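Local atomic coordinates of glucose dehydrogenase (Serratia sp. FS14, PDB entry 7CDY), a protein that belongs to the glucose/sorbosone dehydrogenase family, folds as a beta-propeller and carries a bound calcium ion. Residues G122-G127 with G189-Q194. Sequence-based numbering, arbitrary orientation.
Sequences GNHFGG and GHRNPQ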
ATOM      1  N   GLY A 122       8.878  -0.186 -14.843  1.00 13.21           N
ATOM      2  CA  GLY A 122       9.542  -0.097 -13.559  1.00 13.07           C
ATOM      3  C   GLY A 122       8.876   0.803 -12.538  1.00 12.49           C
ATOM      4  O   GLY A 122       9.200   0.730 -11.351  1.00 14.04           O
ATOM      5  N   ASN A 123       7.942   1.647 -12.970  1.00 11.97           N
ATOM      6  CA  ASN A 123       7.336   2.623 -12.074  1.00 12.41           C
ATOM      7  C   ASN A 123       5.826   2.433 -11.917  1.00 10.32           C
ATOM      8  O   ASN A 123       5.142   1.915 -12.808  1.00 12.30           O
ATOM      9  CB  ASN A 123       7.635   4.063 -12.536  1.00 14.64           C
ATOM     10  CG  ASN A 123       9.094   4.436 -12.352  1.00 19.36           C
ATOM     11  OD1 ASN A 123       9.573   4.580 -11.225  1.00 26.70           O
ATOM     12  ND2 ASN A 123       9.813   4.577 -13.459  1.00 24.12           N
ATOM     13  N   HIS A 124       5.324   2.845 -10.751  1.00 11.64           N
ATOM     14  CA  HIS A 124       3.893   3.067 -10.485  1.00  8.91           C
ATOM     15  C   HIS A 124       3.066   1.782 -10.575  1.00  9.87           C
ATOM     16  O   HIS A 124       2.089   1.676 -11.327  1.00 10.14           O
ATOM     17  CB  HIS A 124       3.303   4.175 -11.358  1.00  9.72           C
ATOM     18  CG  HIS A 124       3.892   5.525 -11.096  1.00  9.40           C
ATOM     19  ND1 HIS A 124       3.383   6.668 -11.670  1.00 11.33           N
ATOM     20  CD2 HIS A 124       4.922   5.925 -10.311  1.00 11.48           C
ATOM     21  CE1 HIS A 124       4.085   7.716 -11.271  1.00 12.03           C
ATOM     22  NE2 HIS A 124       5.024   7.292 -10.443  1.00 12.67           N
ATOM     23  N   PHE A 125       3.466   0.798  -9.769  1.00  8.70           N
ATOM     24  CA  PHE A 125       2.681  -0.413  -9.598  1.00  9.30           C
ATOM     25  C   PHE A 125       1.593  -0.254  -8.548  1.00  8.82           C
ATOM     26  O   PHE A 125       0.635  -1.034  -8.542  1.00 11.37           O
ATOM     27  CB  PHE A 125       3.612  -1.569  -9.216  1.00  8.86           C
ATOM     28  CG  PHE A 125       4.562  -1.963 -10.319  1.00  9.38           C
ATOM     29  CD1 PHE A 125       4.105  -2.733 -11.381  1.00 10.38           C
ATOM     30  CD2 PHE A 125       5.893  -1.541 -10.327  1.00  9.66           C
ATOM     31  CE1 PHE A 125       4.946  -3.096 -12.415  1.00 10.98           C
ATOM     32  CE2 PHE A 125       6.742  -1.895 -11.376  1.00 10.01           C
ATOM     33  CZ  PHE A 125       6.271  -2.680 -12.409  1.00 10.37           C
ATOM     34  N   GLY A 126       1.714   0.726  -7.658  1.00  9.92           N
ATOM     35  CA  GLY A 126       0.875   0.703  -6.466  1.00 10.69           C
ATOM     36  C   GLY A 126       1.232  -0.522  -5.648  1.00 10.50           C
ATOM     37  O   GLY A 126       2.405  -0.770  -5.337  1.00 13.55           O
ATOM     38  N   GLY A 127       0.235  -1.333  -5.308  1.00  9.57           N
ATOM     39  CA  GLY A 127       0.494  -2.644  -4.735  1.00 10.40           C
ATOM     40  C   GLY A 127      -0.043  -2.866  -3.342  1.00  9.63           C
ATOM     41  O   GLY A 127      -0.031  -4.016  -2.874  1.00 10.40           O
ATOM     42  N   GLY A 189      -8.783   7.510 -11.247  1.00  8.62           N
ATOM     43  CA  GLY A 189      -8.068   8.771 -11.144  1.00  8.96           C
ATOM     44  C   GLY A 189      -7.042   8.835 -10.036  1.00  8.60           C
ATOM     45  O   GLY A 189      -6.851   9.902  -9.435  1.00  9.18           O
ATOM     46  N   HIS A 190      -6.361   7.723  -9.764  1.00  8.21           N
ATOM     47  CA  HIS A 190      -5.281   7.655  -8.792  1.00  8.81           C
ATOM     48  C   HIS A 190      -3.937   7.614  -9.515  1.00  8.26           C
ATOM     49  O   HIS A 190      -3.840   7.145 -10.653  1.00 10.20           O
ATOM     50  CB  HIS A 190      -5.451   6.403  -7.919  1.00 10.27           C
ATOM     51  CG  HIS A 190      -6.747   6.373  -7.170  1.00  9.25           C
ATOM     52  ND1 HIS A 190      -7.015   7.222  -6.117  1.00 10.47           N
ATOM     53  CD2 HIS A 190      -7.866   5.624  -7.340  1.00  9.46           C
ATOM     54  CE1 HIS A 190      -8.233   6.985  -5.656  1.00  9.88           C
ATOM     55  NE2 HIS A 190      -8.770   6.022  -6.383  1.00  9.65           N
ATOM     56  N   ARG A 191      -2.899   8.139  -8.851  1.00  9.36           N
ATOM     57  CA  ARG A 191      -1.567   8.177  -9.454  1.00  9.25           C
ATOM     58  C   ARG A 191      -0.707   6.972  -9.064  1.00  9.11           C
ATOM     59  O   ARG A 191      -0.559   6.037  -9.858  1.00 10.54           O
ATOM     60  CB  ARG A 191      -0.856   9.497  -9.152  1.00  9.38           C
ATOM     61  CG  ARG A 191       0.458   9.649  -9.888  1.00 10.06           C
ATOM     62  CD  ARG A 191       1.079  11.014  -9.599  1.00  9.24           C
ATOM     63  NE  ARG A 191       2.411  11.127 -10.183  1.00  9.65           N
ATOM     64  CZ  ARG A 191       3.504  10.626  -9.623  1.00  9.76           C
ATOM     65  NH1 ARG A 191       3.424  10.031  -8.442  1.00 11.55           N
ATOM     66  NH2 ARG A 191       4.672  10.746 -10.231  1.00 11.99           N
ATOM     67  N   ASN A 192      -0.102   6.979  -7.874  1.00  9.47           N
ATOM     68  CA  ASN A 192       0.660   5.830  -7.391  1.00  8.79           C
ATOM     69  C   ASN A 192       0.400   5.638  -5.909  1.00  8.91           C
ATOM     70  O   ASN A 192       1.087   6.223  -5.059  1.00  9.77           O
ATOM     71  CB  ASN A 192       2.158   5.956  -7.649  1.00 10.97           C
ATOM     72  CG  ASN A 192       2.861   4.651  -7.400  1.00 10.32           C
ATOM     73  OD1 ASN A 192       2.275   3.590  -7.606  1.00 12.85           O
ATOM     74  ND2 ASN A 192       4.108   4.712  -6.950  1.00 15.05           N
ATOM     75  N   PRO A 193      -0.594   4.820  -5.562  1.00  8.17           N
ATOM     76  CA  PRO A 193      -0.995   4.666  -4.152  1.00  9.50           C
ATOM     77  C   PRO A 193      -0.086   3.696  -3.417  1.00  9.14           C
ATOM     78  O   PRO A 193      -0.001   2.516  -3.773  1.00 12.51           O
ATOM     79  CB  PRO A 193      -2.427   4.122  -4.244  1.00  8.74           C
ATOM     80  CG  PRO A 193      -2.498   3.455  -5.602  1.00 18.19           C
ATOM     81  CD  PRO A 193      -1.512   4.148  -6.502  1.00 10.79           C
ATOM     82  N   GLN A 194       0.564   4.187  -2.359  1.00  8.80           N
ATOM     83  CA  GLN A 194       1.371   3.338  -1.496  1.00  8.50           C
ATOM     84  C   GLN A 194       0.861   3.349  -0.056  1.00  8.53           C
ATOM     85  O   GLN A 194       1.594   2.979   0.870  1.00  9.57           O
ATOM     86  CB  GLN A 194       2.865   3.651  -1.621  1.00 10.24           C
ATOM     87  CG  GLN A 194       3.420   3.256  -3.006  1.00 12.43           C
ATOM     88  CD  GLN A 194       4.921   3.430  -3.148  1.00 12.25           C
ATOM     89  OE1 GLN A 194       5.538   4.225  -2.445  1.00 14.67           O
ATOM     90  NE2 GLN A 194       5.514   2.672  -4.067  1.00 16.10           N
TER
HETATM   91  O   HOH W   1       4.913   0.165  -5.784  1.00 25.51           O
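The imidazole of His124 has Asn192 over one face and Arg191 at its edge, where two neighbouring four-stranded sheets of the beta-propeller meet: 122-127 leads into strand 129-131, and 189-194 runs into strand 192-198. Asn192 CB lies 4.0 Å from the centroid of the His124 ring in a CH-pi contact, and the amide runs on almost parallel to the imidazole, the planes 20° apart. At the rim, CE1 of His124 points into one face of the Arg191 guanidinium, 3.3 Å from NH2 of Arg191, with no hydrogen bond between them. Arginine suits its place because an extended chain, CG anti to the backbone N, lays the guanidinium beside CE1, while its strongest polar partner is His210. Histidine offers a flat face to Asn192 and a ring nitrogen, ND1, hydrogen-bonded to Glu143 OE1. At Gly126 a side chain would press on Pro193 CG, and the positive phi also suits glycine; Gly126 CA makes a CA-H...O contact with Pro193 O at 3.4 Å. A water bridges Gly126 O and Gln194 NE2. Asparagine offers a short amide: Asn192 OD1 accepts a hydrogen bond from Gly126 N at 2.9 Å, with an N-H...O angle of 134°.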